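Protein kinase containing Z-DNA binding domains (Danio rerio, PDB 4LB6) binds left-handed Z-DNA through the winged helix-turn-helix Zalpha domain described here, part of a longer protein that is probably an eIF2alpha kinase. Local coordinates at residues Cys17-Arg22 with Gln29-Glu34; His45-Gln50 with Val55-Glu60. One frame throughout, in Å; residues are numbered along the deposited sequence.

How the contacts relate
Both contacts belong to one small winged helix-turn-helix domain, the Zalpha fold, and come in series along the chain: contact 1 closes before contact 2 opens. Contact 1 packs helix 10-23 against helix 28-35; contact 2 sets helix 39-51, the next helix in the chain, against strand 55-58 of the two-stranded antiparallel sheet. Their centres are about 13 Å apart, on opposite sides of the chain's centre, yet L20 and C17 of contact 1 touch V55 and L49 of contact 2, and I31 touches L46. One shared hydrophobic core thus carries both sets of DNA contacts, those of helix 28-35 through K33 and of helix 39-51 through Y47.

Contact 1: Cys17-Arg22 with Gln29-Glu34. With nucleotides of chain B; nucleotides of chain C.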
ATOM      1  N   CYS A  17      10.644  15.137  16.426  1.00 27.18           N
ATOM      2  CA  CYS A  17      10.212  15.265  17.798  1.00 27.93           C
ATOM      3  C   CYS A  17       9.267  16.448  17.904  1.00 34.39           C
ATOM      4  O   CYS A  17       8.336  16.462  18.715  1.00 34.16           O
ATOM      5  CB  CYS A  17      11.402  15.475  18.725  1.00 28.62           C
ATOM      6  SG  CYS A  17      12.317  13.904  18.974  1.00 36.32           S
ATOM      7  N   ASP A  18       9.518  17.452  17.089  1.00 30.91           N
ATOM      8  CA  ASP A  18       8.657  18.635  17.140  1.00 33.13           C
ATOM      9  C   ASP A  18       7.253  18.308  16.597  1.00 33.05           C
ATOM     10  O   ASP A  18       6.244  18.787  17.095  1.00 34.52           O
ATOM     11  CB  ASP A  18       9.305  19.746  16.341  1.00 34.71           C
ATOM     12  CG  ASP A  18       8.492  21.015  16.344  1.00 42.44           C
ATOM     13  OD1 ASP A  18       8.535  21.785  17.325  1.00 39.40           O
ATOM     14  OD2 ASP A  18       7.812  21.226  15.325  1.00 42.55           O
ATOM     15  N   TYR A  19       7.213  17.483  15.556  1.00 31.46           N
ATOM     16  CA  TYR A  19       5.937  16.976  15.066  1.00 31.44           C
ATOM     17  C   TYR A  19       5.142  16.232  16.172  1.00 31.12           C
ATOM     18  O   TYR A  19       3.929  16.506  16.418  1.00 32.60           O
ATOM     19  CB  TYR A  19       6.154  16.094  13.810  1.00 29.96           C
ATOM     20  CG  TYR A  19       4.838  15.644  13.215  1.00 30.50           C
ATOM     21  CD1 TYR A  19       4.174  14.560  13.731  1.00 29.78           C
ATOM     22  CD2 TYR A  19       4.232  16.358  12.201  1.00 35.93           C
ATOM     23  CE1 TYR A  19       2.946  14.181  13.241  1.00 31.19           C
ATOM     24  CE2 TYR A  19       2.992  15.944  11.676  1.00 34.15           C
ATOM     25  CZ  TYR A  19       2.369  14.884  12.227  1.00 32.47           C
ATOM     26  OH  TYR A  19       1.119  14.455  11.762  1.00 37.71           O
ATOM     27  N   LEU A  20       5.826  15.313  16.841  1.00 30.50           N
ATOM     28  CA  LEU A  20       5.210  14.590  17.941  1.00 34.09           C
ATOM     29  C   LEU A  20       4.811  15.535  19.104  1.00 33.16           C
ATOM     30  O   LEU A  20       3.776  15.339  19.721  1.00 38.02           O
ATOM     31  CB  LEU A  20       6.113  13.480  18.434  1.00 32.83           C
ATOM     32  CG  LEU A  20       6.363  12.338  17.416  1.00 28.43           C
ATOM     33  CD1 LEU A  20       7.391  11.386  17.970  1.00 32.78           C
ATOM     34  CD2 LEU A  20       5.103  11.558  16.994  1.00 29.05           C
ATOM     35  N   ARG A  21       5.626  16.534  19.403  1.00 32.35           N
ATOM     36  CA  ARG A  21       5.237  17.497  20.457  1.00 34.28           C
ATOM     37  C   ARG A  21       3.906  18.156  20.148  1.00 36.18           C
ATOM     38  O   ARG A  21       3.055  18.308  21.034  1.00 44.25           O
ATOM     39  CB  ARG A  21       6.293  18.584  20.672  1.00 35.56           C
ATOM     40  CG  ARG A  21       5.901  19.576  21.768  1.00 39.11           C
ATOM     41  CD  ARG A  21       6.972  20.622  21.858  1.00 41.12           C
ATOM     42  NE  ARG A  21       7.080  21.362  20.607  1.00 40.49           N
ATOM     43  CZ  ARG A  21       6.275  22.349  20.246  1.00 42.81           C
ATOM     44  NH1 ARG A  21       5.284  22.753  21.059  1.00 44.69           N
ATOM     45  NH2 ARG A  21       6.464  22.954  19.073  1.00 45.95           N
ATOM     46  N   ARG A  22       3.721  18.562  18.893  1.00 36.56           N
ATOM     47  CA  ARG A  22       2.496  19.263  18.500  1.00 38.86           C
ATOM     48  C   ARG A  22       1.319  18.334  18.246  1.00 43.05           C
ATOM     49  O   ARG A  22       0.155  18.729  18.410  1.00 41.03           O
ATOM     50  CB  ARG A  22       2.725  20.100  17.241  1.00 40.54           C
ATOM     51  CG  ARG A  22       3.855  21.129  17.366  1.00 48.67           C
ATOM     52  CD  ARG A  22       3.977  21.992  16.107  1.00 57.46           C
ATOM     53  NE  ARG A  22       3.719  21.227  14.880  1.00 65.77           N
ATOM     54  CZ  ARG A  22       4.666  20.646  14.142  1.00 67.97           C
ATOM     55  NH1 ARG A  22       5.929  20.742  14.506  1.00 70.53           N
ATOM     56  NH2 ARG A  22       4.358  19.964  13.043  1.00 65.53           N
ATOM     57  N   GLN A  29       3.562   7.421   8.861  1.00 24.34           N
ATOM     58  CA  GLN A  29       2.960   7.960   7.668  1.00 30.39           C
ATOM     59  C   GLN A  29       2.539   9.432   7.879  1.00 38.38           C
ATOM     60  O   GLN A  29       2.836  10.310   7.036  1.00 33.20           O
ATOM     61  CB  GLN A  29       1.767   7.080   7.244  1.00 36.50           C
ATOM     62  CG  GLN A  29       2.183   5.718   6.591  1.00 28.42           C
ATOM     63  CD  GLN A  29       2.557   4.612   7.590  1.00 34.52           C
ATOM     64  OE1 GLN A  29       2.380   4.752   8.797  1.00 35.33           O
ATOM     65  NE2 GLN A  29       3.050   3.481   7.075  1.00 36.37           N
ATOM     66  N   ASP A  30       1.933   9.699   9.049  1.00 35.74           N
ATOM     67  CA  ASP A  30       1.643  11.063   9.523  1.00 38.63           C
ATOM     68  C   ASP A  30       2.844  11.987   9.389  1.00 37.01           C
ATOM     69  O   ASP A  30       2.764  13.094   8.853  1.00 38.61           O
ATOM     70  CB  ASP A  30       1.197  11.041  11.005  1.00 37.46           C
ATOM     71  CG  ASP A  30      -0.186  10.434  11.189  1.00 49.85           C
ATOM     72  OD1 ASP A  30      -0.983  10.570  10.229  1.00 53.95           O
ATOM     73  OD2 ASP A  30      -0.472   9.812  12.259  1.00 48.30           O
ATOM     74  N   ILE A  31       3.967  11.512   9.904  1.00 32.90           N
ATOM     75  CA  ILE A  31       5.174  12.337  10.069  1.00 24.69           C
ATOM     76  C   ILE A  31       5.879  12.554   8.710  1.00 26.60           C
ATOM     77  O   ILE A  31       6.182  13.695   8.324  1.00 29.02           O
ATOM     78  CB  ILE A  31       6.154  11.648  11.009  1.00 22.09           C
ATOM     79  CG1 ILE A  31       5.520  11.446  12.385  1.00 25.14           C
ATOM     80  CG2 ILE A  31       7.400  12.513  11.168  1.00 21.22           C
ATOM     81  CD1 ILE A  31       6.290  10.394  13.267  1.00 26.33           C
ATOM     82  N   PHE A  32       6.093  11.492   7.926  1.00 23.92           N
ATOM     83  CA  PHE A  32       6.882  11.711   6.684  1.00 23.57           C
ATOM     84  C   PHE A  32       6.181  12.582   5.646  1.00 28.17           C
ATOM     85  O   PHE A  32       6.827  13.281   4.864  1.00 27.61           O
ATOM     86  CB  PHE A  32       7.451  10.358   6.085  1.00 19.37           C
ATOM     87  CG  PHE A  32       6.545   9.633   5.096  1.00 26.60           C
ATOM     88  CD1 PHE A  32       6.426  10.033   3.773  1.00 29.84           C
ATOM     89  CD2 PHE A  32       5.873   8.490   5.488  1.00 24.28           C
ATOM     90  CE1 PHE A  32       5.614   9.354   2.866  1.00 30.96           C
ATOM     91  CE2 PHE A  32       5.040   7.813   4.601  1.00 23.04           C
ATOM     92  CZ  PHE A  32       4.900   8.233   3.275  1.00 29.27           C
ATOM     93  N   LYS A  33       4.857  12.534   5.584  1.00 30.51           N
ATOM     94  CA  LYS A  33       4.190  13.355   4.595  1.00 32.32           C
ATOM     95  C   LYS A  33       4.266  14.827   4.985  1.00 42.03           C
ATOM     96  O   LYS A  33       4.396  15.678   4.113  1.00 44.09           O
ATOM     97  CB  LYS A  33       2.719  12.944   4.392  1.00 40.18           C
ATOM     98  CG  LYS A  33       2.560  11.509   3.920  1.00 43.02           C
ATOM     99  CD  LYS A  33       1.042  11.090   3.795  1.00 42.67           C
ATOM    100  CE  LYS A  33       0.965   9.593   3.544  1.00 43.90           C
ATOM    101  NZ  LYS A  33      -0.461   9.136   3.407  1.00 51.81           N
ATOM    102  N   GLU A  34       4.161  15.136   6.278  1.00 35.97           N
ATOM    103  CA  GLU A  34       4.192  16.536   6.706  1.00 42.83           C
ATOM    104  C   GLU A  34       5.602  17.074   6.546  1.00 43.24           C
ATOM    105  O   GLU A  34       5.797  18.174   6.047  1.00 48.25           O
ATOM    106  CB  GLU A  34       3.730  16.679   8.152  1.00 44.00           C
ATOM    107  CG  GLU A  34       3.972  18.069   8.770  1.00 54.35           C
ATOM    108  CD  GLU A  34       2.703  18.702   9.273  1.00 67.12           C
ATOM    109  OE1 GLU A  34       1.604  18.209   8.910  1.00 69.94           O
ATOM    110  OE2 GLU A  34       2.798  19.703  10.028  1.00 78.18           O
TER
ATOM    111  P    DG B   7       3.416   4.664   2.029  1.00 28.32           P
ATOM    112  OP1  DG B   7       4.795   4.727   2.324  1.00 24.94           O
ATOM    113  OP2  DG B   7       2.237   4.631   2.974  1.00 32.32           O
ATOM    114  O5'  DG B   7       3.141   5.949   1.109  1.00 24.72           O
ATOM    115  C5'  DG B   7       1.816   6.324   0.698  1.00 19.99           C
ATOM    116  C4'  DG B   7       1.893   7.388  -0.354  1.00 18.67           C
ATOM    117  O4'  DG B   7       2.447   6.954  -1.545  1.00 20.03           O
ATOM    118  C3'  DG B   7       0.447   7.520  -0.800  1.00 21.77           C
ATOM    119  O3'  DG B   7       0.197   8.516   0.084  1.00 32.63           O
ATOM    120  C2'  DG B   7       0.529   8.098  -2.152  1.00 22.01           C
ATOM    121  C1'  DG B   7       1.802   7.522  -2.671  1.00 22.47           C
ATOM    122  N9   DG B   7       1.709   6.376  -3.573  1.00 19.94           N
ATOM    123  C8   DG B   7       2.268   6.346  -4.829  1.00 18.28           C
ATOM    124  N7   DG B   7       2.109   5.187  -5.433  1.00 20.77           N
ATOM    125  C5   DG B   7       1.390   4.412  -4.507  1.00 20.38           C
ATOM    126  C6   DG B   7       0.898   3.062  -4.642  1.00 19.68           C
ATOM    127  O6   DG B   7       1.115   2.292  -5.533  1.00 17.39           O
ATOM    128  N1   DG B   7       0.226   2.615  -3.523  1.00 18.05           N
ATOM    129  C2   DG B   7       0.008   3.449  -2.426  1.00 17.81           C
ATOM    130  N2   DG B   7      -0.591   2.879  -1.365  1.00 18.52           N
ATOM    131  N3   DG B   7       0.458   4.712  -2.255  1.00 16.95           N
ATOM    132  C4   DG B   7       1.083   5.143  -3.382  1.00 18.71           C
TER
ATOM    133  P    DC C   2      -1.721   9.591  -0.092  1.00 37.87           P
ATOM    134  OP1  DC C   2      -1.946  10.184  -1.468  1.00 34.30           O
ATOM    135  OP2  DC C   2      -1.741  10.294   1.251  1.00 34.86           O
ATOM    136  O5'  DC C   2      -2.512   8.169   0.057  1.00 25.34           O
ATOM    137  C5'  DC C   2      -3.910   8.353   0.383  1.00 22.57           C
ATOM    138  C4'  DC C   2      -4.553   6.982   0.285  1.00 20.69           C
ATOM    139  O4'  DC C   2      -4.543   6.564  -1.113  1.00 17.83           O
ATOM    140  C3'  DC C   2      -3.765   5.917   1.087  1.00 22.08           C
ATOM    141  O3'  DC C   2      -4.720   5.059   1.741  1.00 23.07           O
ATOM    142  C2'  DC C   2      -3.088   5.119  -0.030  1.00 19.42           C
ATOM    143  C1'  DC C   2      -4.062   5.226  -1.216  1.00 18.09           C
ATOM    144  N1   DC C   2      -3.423   5.037  -2.553  1.00 20.26           N
ATOM    145  C2   DC C   2      -3.572   3.771  -3.127  1.00 17.29           C
ATOM    146  O2   DC C   2      -4.141   2.871  -2.467  1.00 18.13           O
ATOM    147  N3   DC C   2      -3.011   3.519  -4.312  1.00 19.61           N
ATOM    148  C4   DC C   2      -2.403   4.528  -4.930  1.00 16.40           C
ATOM    149  N4   DC C   2      -1.813   4.293  -6.101  1.00 18.35           N
ATOM    150  C5   DC C   2      -2.208   5.830  -4.358  1.00 16.79           C
ATOM    151  C6   DC C   2      -2.789   6.066  -3.173  1.00 18.78           C
TER
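The ring of Y19 takes I31 on one face and E34 at its edge, and it also stacks with the ring of H23. CA of I31 stands 4.2 Å from the centroid of the Y19 ring and almost straight above it, a CH-pi contact made by the backbone carbon itself. The branch of I31 adds to this, with CG1 3.6 Å from Y19 CD1. Near the ring plane, E34 CD comes within 3.7 Å of Y19 CE2, and the carboxylate is turned 80° from the ring. The F32 ring, on the DNA side of helix 28-35, has O5' of DG7 of chain B at its edge.

Y19 reaches across because its CG lies anti to the backbone N (chi1 -175°), which carries the phenol to D30, where Y19 OH lies 3.5 Å from D30 CB and near the D30 carbonyl O. The carboxylate of D30 leads away from the tyrosine, and its OD2 accepts from the backbone N of T27.

At the exposed rim, R22 NH2 and E34 OE2 form a long salt bridge of 3.4 Å, the carboxylate oxygen meeting the guanidinium at its edge. Separately, R21 NH2 donates to D18 OD1 at 3.0 Å. The extended chain of K33 brings NZ to OP2 of DC2 of chain C at 2.8 Å.

The axes of segments 17-22 and 29-34 run at 118° and approach to 10.5 Å, and the Y19 ring fills the space between the two backbones. This is the helical half of the winged helix-turn-helix Zalpha domain. L20 touches both I31 (CD2 to CD1) and L69 of strand 66-69, while I31 and F32 touch V42 of helix 39-51.

Contact 2: His45-Gln50 with Val55-Glu60; sequences HLYSLQ and VFKTVE. With nucleotides of chain D.
Q50 and K57 meet through a hydrogen bond from K57 NZ to Q50 OE1, 2.9 Å long, which lies in the carbonyl plane on a lone pair. Q50 gets there with an extended chain, CG anti to its backbone N (chi1 165°). K57 starts with CG between its backbone N and carbonyl carbon (chi1 85°), runs straight past Y47 OH, and bends only at its last torsion (chi4 -56°), turning NZ to the amide. Water 3 donates to the same oxygen, Q50 OE1, at 2.6 Å, so two donors hold it.

CE of K57 lies 3.7 Å from Y47 OH. That hydroxyl donates to OP1 of DC4 of chain D at 2.5 Å, and the guanine of DG5 of chain D meets the ring with its C8 edge, C8 over the centre of one face, as in other Zalpha domains. A leucine in place of Y47 would probably leave that phosphate oxygen without its hydroxyl donor and C8 of the guanine without the ring face it rests on.

At the start of the strand, V55 presents CG2, the methyl placed like CG of K57, to L49 CB at 3.8 Å and to the carbonyl O of L46 at 3.6 Å. A weak backbone bond from V55 N to L49 O joins helix and strand, and water 1 bridges the carbonyl oxygens of Q50 and V55.

Here the recognition helix, 39-51, meets a strand of the wing sheet. W67 of strand 66-69 touches L46, Q50, V55 and K57 and meets the Y47 ring edge-to-face, while I16 and E13 of helix 10-23 pack on L46 and L49 respectively.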
ATOM      1  N   HIS A  45      15.118   7.152  12.136  1.00 20.10           N
ATOM      2  CA  HIS A  45      15.277   8.077  13.274  1.00 21.89           C
ATOM      3  C   HIS A  45      14.333   7.800  14.435  1.00 22.81           C
ATOM      4  O   HIS A  45      14.728   8.013  15.578  1.00 22.42           O
ATOM      5  CB  HIS A  45      15.227   9.539  12.787  1.00 22.76           C
ATOM      6  CG  HIS A  45      16.454   9.915  12.015  1.00 26.04           C
ATOM      7  ND1 HIS A  45      17.681  10.130  12.625  1.00 29.54           N
ATOM      8  CD2 HIS A  45      16.670  10.035  10.686  1.00 33.89           C
ATOM      9  CE1 HIS A  45      18.582  10.416  11.702  1.00 35.60           C
ATOM     10  NE2 HIS A  45      17.994  10.372  10.516  1.00 38.49           N
ATOM     11  N   LEU A  46      13.096   7.347  14.169  1.00 17.63           N
ATOM     12  CA  LEU A  46      12.192   7.013  15.275  1.00 19.06           C
ATOM     13  C   LEU A  46      12.767   5.870  16.111  1.00 26.07           C
ATOM     14  O   LEU A  46      12.773   5.929  17.364  1.00 25.25           O
ATOM     15  CB  LEU A  46      10.826   6.571  14.713  1.00 18.16           C
ATOM     16  CG  LEU A  46       9.953   7.773  14.320  1.00 19.28           C
ATOM     17  CD1 LEU A  46       8.730   7.252  13.500  1.00 21.85           C
ATOM     18  CD2 LEU A  46       9.443   8.539  15.518  1.00 23.79           C
ATOM     19  N   TYR A  47      13.266   4.838  15.420  1.00 22.04           N
ATOM     20  CA  TYR A  47      13.840   3.671  16.136  1.00 22.49           C
ATOM     21  C   TYR A  47      15.075   4.099  16.917  1.00 27.18           C
ATOM     22  O   TYR A  47      15.269   3.707  18.089  1.00 29.92           O
ATOM     23  CB  TYR A  47      14.114   2.463  15.203  1.00 22.45           C
ATOM     24  CG  TYR A  47      12.817   1.703  14.961  1.00 22.79           C
ATOM     25  CD1 TYR A  47      11.968   2.043  13.887  1.00 21.32           C
ATOM     26  CD2 TYR A  47      12.364   0.753  15.898  1.00 26.97           C
ATOM     27  CE1 TYR A  47      10.739   1.385  13.707  1.00 16.98           C
ATOM     28  CE2 TYR A  47      11.151   0.079  15.726  1.00 27.69           C
ATOM     29  CZ  TYR A  47      10.318   0.409  14.654  1.00 19.70           C
ATOM     30  OH  TYR A  47       9.124  -0.294  14.483  1.00 27.25           O
ATOM     31  N   SER A  48      15.911   4.922  16.299  1.00 23.64           N
ATOM     32  CA  SER A  48      17.060   5.516  17.032  1.00 27.64           C
ATOM     33  C   SER A  48      16.673   6.370  18.252  1.00 30.67           C
ATOM     34  O   SER A  48      17.336   6.312  19.313  1.00 30.41           O
ATOM     35  CB  SER A  48      17.924   6.359  16.092  1.00 26.54           C
ATOM     36  OG  SER A  48      18.898   7.046  16.864  1.00 39.27           O
ATOM     37  N   LEU A  49      15.646   7.198  18.093  1.00 29.02           N
ATOM     38  CA  LEU A  49      15.162   8.000  19.222  1.00 26.05           C
ATOM     39  C   LEU A  49      14.515   7.128  20.295  1.00 29.83           C
ATOM     40  O   LEU A  49      14.493   7.489  21.464  1.00 34.01           O
ATOM     41  CB  LEU A  49      14.141   9.032  18.762  1.00 25.82           C
ATOM     42  CG  LEU A  49      14.674  10.176  17.941  1.00 25.74           C
ATOM     43  CD1 LEU A  49      13.596  10.841  17.069  1.00 24.64           C
ATOM     44  CD2 LEU A  49      15.314  11.175  18.923  1.00 30.06           C
ATOM     45  N   GLN A  50      13.923   6.018  19.890  1.00 28.98           N
ATOM     46  CA  GLN A  50      13.343   5.115  20.865  1.00 32.60           C
ATOM     47  C   GLN A  50      14.487   4.500  21.717  1.00 36.96           C
ATOM     48  O   GLN A  50      14.385   4.321  22.967  1.00 42.11           O
ATOM     49  CB  GLN A  50      12.542   4.037  20.129  1.00 32.56           C
ATOM     50  CG  GLN A  50      12.173   2.831  20.980  1.00 40.45           C
ATOM     51  CD  GLN A  50      11.796   1.617  20.135  1.00 44.22           C
ATOM     52  OE1 GLN A  50      10.645   1.209  20.148  1.00 49.47           O
ATOM     53  NE2 GLN A  50      12.776   1.024  19.412  1.00 39.36           N
ATOM     54  N   VAL A  55      11.506   8.918  22.446  1.00 37.71           N
ATOM     55  CA  VAL A  55      10.151   8.630  22.001  1.00 36.98           C
ATOM     56  C   VAL A  55       9.853   7.168  22.335  1.00 38.02           C
ATOM     57  O   VAL A  55      10.759   6.378  22.636  1.00 38.66           O
ATOM     58  CB  VAL A  55       9.965   8.794  20.445  1.00 34.93           C
ATOM     59  CG1 VAL A  55      10.426  10.217  19.975  1.00 34.16           C
ATOM     60  CG2 VAL A  55      10.722   7.685  19.712  1.00 34.21           C
ATOM     61  N   PHE A  56       8.597   6.780  22.247  1.00 38.65           N
ATOM     62  CA  PHE A  56       8.287   5.348  22.428  1.00 39.74           C
ATOM     63  C   PHE A  56       7.185   4.946  21.506  1.00 41.35           C
ATOM     64  O   PHE A  56       6.416   5.773  21.029  1.00 40.92           O
ATOM     65  CB  PHE A  56       7.902   5.015  23.873  1.00 50.88           C
ATOM     66  CG  PHE A  56       6.628   5.676  24.330  1.00 48.77           C
ATOM     67  CD1 PHE A  56       6.604   7.008  24.625  1.00 46.13           C
ATOM     68  CD2 PHE A  56       5.448   4.951  24.425  1.00 49.81           C
ATOM     69  CE1 PHE A  56       5.438   7.632  25.060  1.00 50.26           C
ATOM     70  CE2 PHE A  56       4.278   5.557  24.840  1.00 52.81           C
ATOM     71  CZ  PHE A  56       4.277   6.906  25.167  1.00 54.56           C
ATOM     72  N   LYS A  57       7.136   3.662  21.190  1.00 44.77           N
ATOM     73  CA  LYS A  57       6.059   3.211  20.348  1.00 46.54           C
ATOM     74  C   LYS A  57       5.227   2.213  21.122  1.00 50.48           C
ATOM     75  O   LYS A  57       5.718   1.566  22.052  1.00 51.96           O
ATOM     76  CB  LYS A  57       6.579   2.591  19.056  1.00 50.24           C
ATOM     77  CG  LYS A  57       6.954   1.148  19.154  1.00 54.75           C
ATOM     78  CD  LYS A  57       7.505   0.640  17.848  1.00 53.80           C
ATOM     79  CE  LYS A  57       7.984  -0.797  18.015  1.00 60.80           C
ATOM     80  NZ  LYS A  57       8.987  -0.885  19.129  1.00 61.47           N
ATOM     81  N   THR A  58       3.963   2.126  20.729  1.00 49.55           N
ATOM     82  CA  THR A  58       3.054   1.093  21.173  1.00 50.09           C
ATOM     83  C   THR A  58       2.580   0.388  19.927  1.00 51.69           C
ATOM     84  O   THR A  58       2.398   0.999  18.864  1.00 48.75           O
ATOM     85  CB  THR A  58       1.838   1.681  21.851  1.00 49.60           C
ATOM     86  OG1 THR A  58       1.106   2.436  20.880  1.00 50.50           O
ATOM     87  CG2 THR A  58       2.268   2.607  22.986  1.00 51.26           C
ATOM     88  N   VAL A  59       2.420  -0.920  20.061  1.00 56.47           N
ATOM     89  CA  VAL A  59       2.098  -1.766  18.930  1.00 57.44           C
ATOM     90  C   VAL A  59       0.991  -2.737  19.330  1.00 51.93           C
ATOM     91  O   VAL A  59       0.880  -3.177  20.481  1.00 58.27           O
ATOM     92  CB  VAL A  59       3.321  -2.563  18.450  1.00 55.39           C
ATOM     93  CG1 VAL A  59       4.439  -1.645  18.057  1.00 53.06           C
ATOM     94  CG2 VAL A  59       3.786  -3.511  19.558  1.00 64.46           C
ATOM     95  N   GLU A  60       0.165  -3.067  18.358  1.00 52.36           N
ATOM     96  CA  GLU A  60      -0.927  -3.991  18.554  1.00 60.51           C
ATOM     97  C   GLU A  60      -1.025  -4.812  17.275  1.00 60.53           C
ATOM     98  O   GLU A  60      -1.174  -4.248  16.188  1.00 53.64           O
ATOM     99  CB  GLU A  60      -2.182  -3.170  18.832  1.00 63.06           C
ATOM    100  CG  GLU A  60      -3.492  -3.871  18.697  1.00 68.15           C
ATOM    101  CD  GLU A  60      -4.615  -2.928  19.067  1.00 73.98           C
ATOM    102  OE1 GLU A  60      -4.289  -1.733  19.325  1.00 71.88           O
ATOM    103  OE2 GLU A  60      -5.793  -3.374  19.110  1.00 78.15           O
TER
ATOM    104  P    DG D   5      11.006   1.367   6.651  1.00 20.94           P
ATOM    105  OP1  DG D   5       9.763   2.132   6.851  1.00 19.53           O
ATOM    106  OP2  DG D   5      11.791   1.389   5.366  1.00 24.43           O
ATOM    107  O5'  DG D   5      11.975   1.720   7.850  1.00 19.27           O
ATOM    108  C5'  DG D   5      13.376   1.176   7.918  1.00 18.86           C
ATOM    109  C4'  DG D   5      13.982   1.467   9.272  1.00 15.97           C
ATOM    110  O4'  DG D   5      13.221   0.880  10.333  1.00 20.37           O
ATOM    111  C3'  DG D   5      15.378   0.783   9.405  1.00 21.51           C
ATOM    112  O3'  DG D   5      16.289   1.822   9.020  1.00 24.59           O
ATOM    113  C2'  DG D   5      15.480   0.529  10.884  1.00 20.17           C
ATOM    114  C1'  DG D   5      14.052   0.396  11.404  1.00 21.22           C
ATOM    115  N9   DG D   5      13.537  -0.949  11.693  1.00 20.81           N
ATOM    116  C8   DG D   5      12.975  -1.314  12.882  1.00 19.57           C
ATOM    117  N7   DG D   5      12.482  -2.542  12.896  1.00 19.39           N
ATOM    118  C5   DG D   5      12.797  -3.053  11.640  1.00 17.02           C
ATOM    119  C6   DG D   5      12.471  -4.323  11.084  1.00 18.09           C
ATOM    120  O6   DG D   5      11.877  -5.251  11.630  1.00 21.67           O
ATOM    121  N1   DG D   5      12.872  -4.459   9.752  1.00 17.84           N
ATOM    122  C2   DG D   5      13.465  -3.429   9.043  1.00 17.21           C
ATOM    123  N2   DG D   5      13.761  -3.687   7.740  1.00 17.99           N
ATOM    124  N3   DG D   5      13.743  -2.213   9.599  1.00 14.95           N
ATOM    125  C4   DG D   5      13.374  -2.082  10.876  1.00 18.23           C
ATOM    126  P    DC D   4       7.287  -0.442  11.099  1.00 29.02           P
ATOM    127  OP1  DC D   4       7.783   0.222  12.378  1.00 27.48           O
ATOM    128  OP2  DC D   4       6.824   0.467   9.950  1.00 25.05           O
ATOM    129  O5'  DC D   4       8.482  -1.299  10.621  1.00 20.00           O
ATOM    130  C5'  DC D   4       9.875  -0.744  10.496  1.00 15.50           C
ATOM    131  C4'  DC D   4      10.559  -1.075   9.194  1.00 15.11           C
ATOM    132  O4'  DC D   4      10.654  -2.552   9.124  1.00 17.54           O
ATOM    133  C3'  DC D   4       9.767  -0.637   7.931  1.00 14.84           C
ATOM    134  O3'  DC D   4      10.649  -0.176   6.878  1.00 19.67           O
ATOM    135  C2'  DC D   4       9.076  -1.986   7.498  1.00 13.89           C
ATOM    136  C1'  DC D   4      10.222  -2.933   7.848  1.00 17.07           C
ATOM    137  N1   DC D   4       9.687  -4.302   7.972  1.00 13.21           N
ATOM    138  C2   DC D   4       9.713  -5.131   6.867  1.00 15.23           C
ATOM    139  O2   DC D   4      10.204  -4.735   5.830  1.00 18.17           O
ATOM    140  N3   DC D   4       9.155  -6.371   6.958  1.00 17.00           N
ATOM    141  C4   DC D   4       8.575  -6.755   8.115  1.00 17.18           C
ATOM    142  N4   DC D   4       8.062  -8.039   8.090  1.00 18.52           N
ATOM    143  C5   DC D   4       8.485  -5.900   9.252  1.00 19.55           C
ATOM    144  C6   DC D   4       9.044  -4.687   9.116  1.00 14.41           C
TER
HETATM  145  O   HOH W   1      12.296   4.787  24.413  1.00 45.50           O
HETATM  146  O   HOH W   2      12.135  -2.117  18.718  1.00 46.00           O
HETATM  147  O   HOH W   3       9.739   1.851  22.476  1.00 55.94           O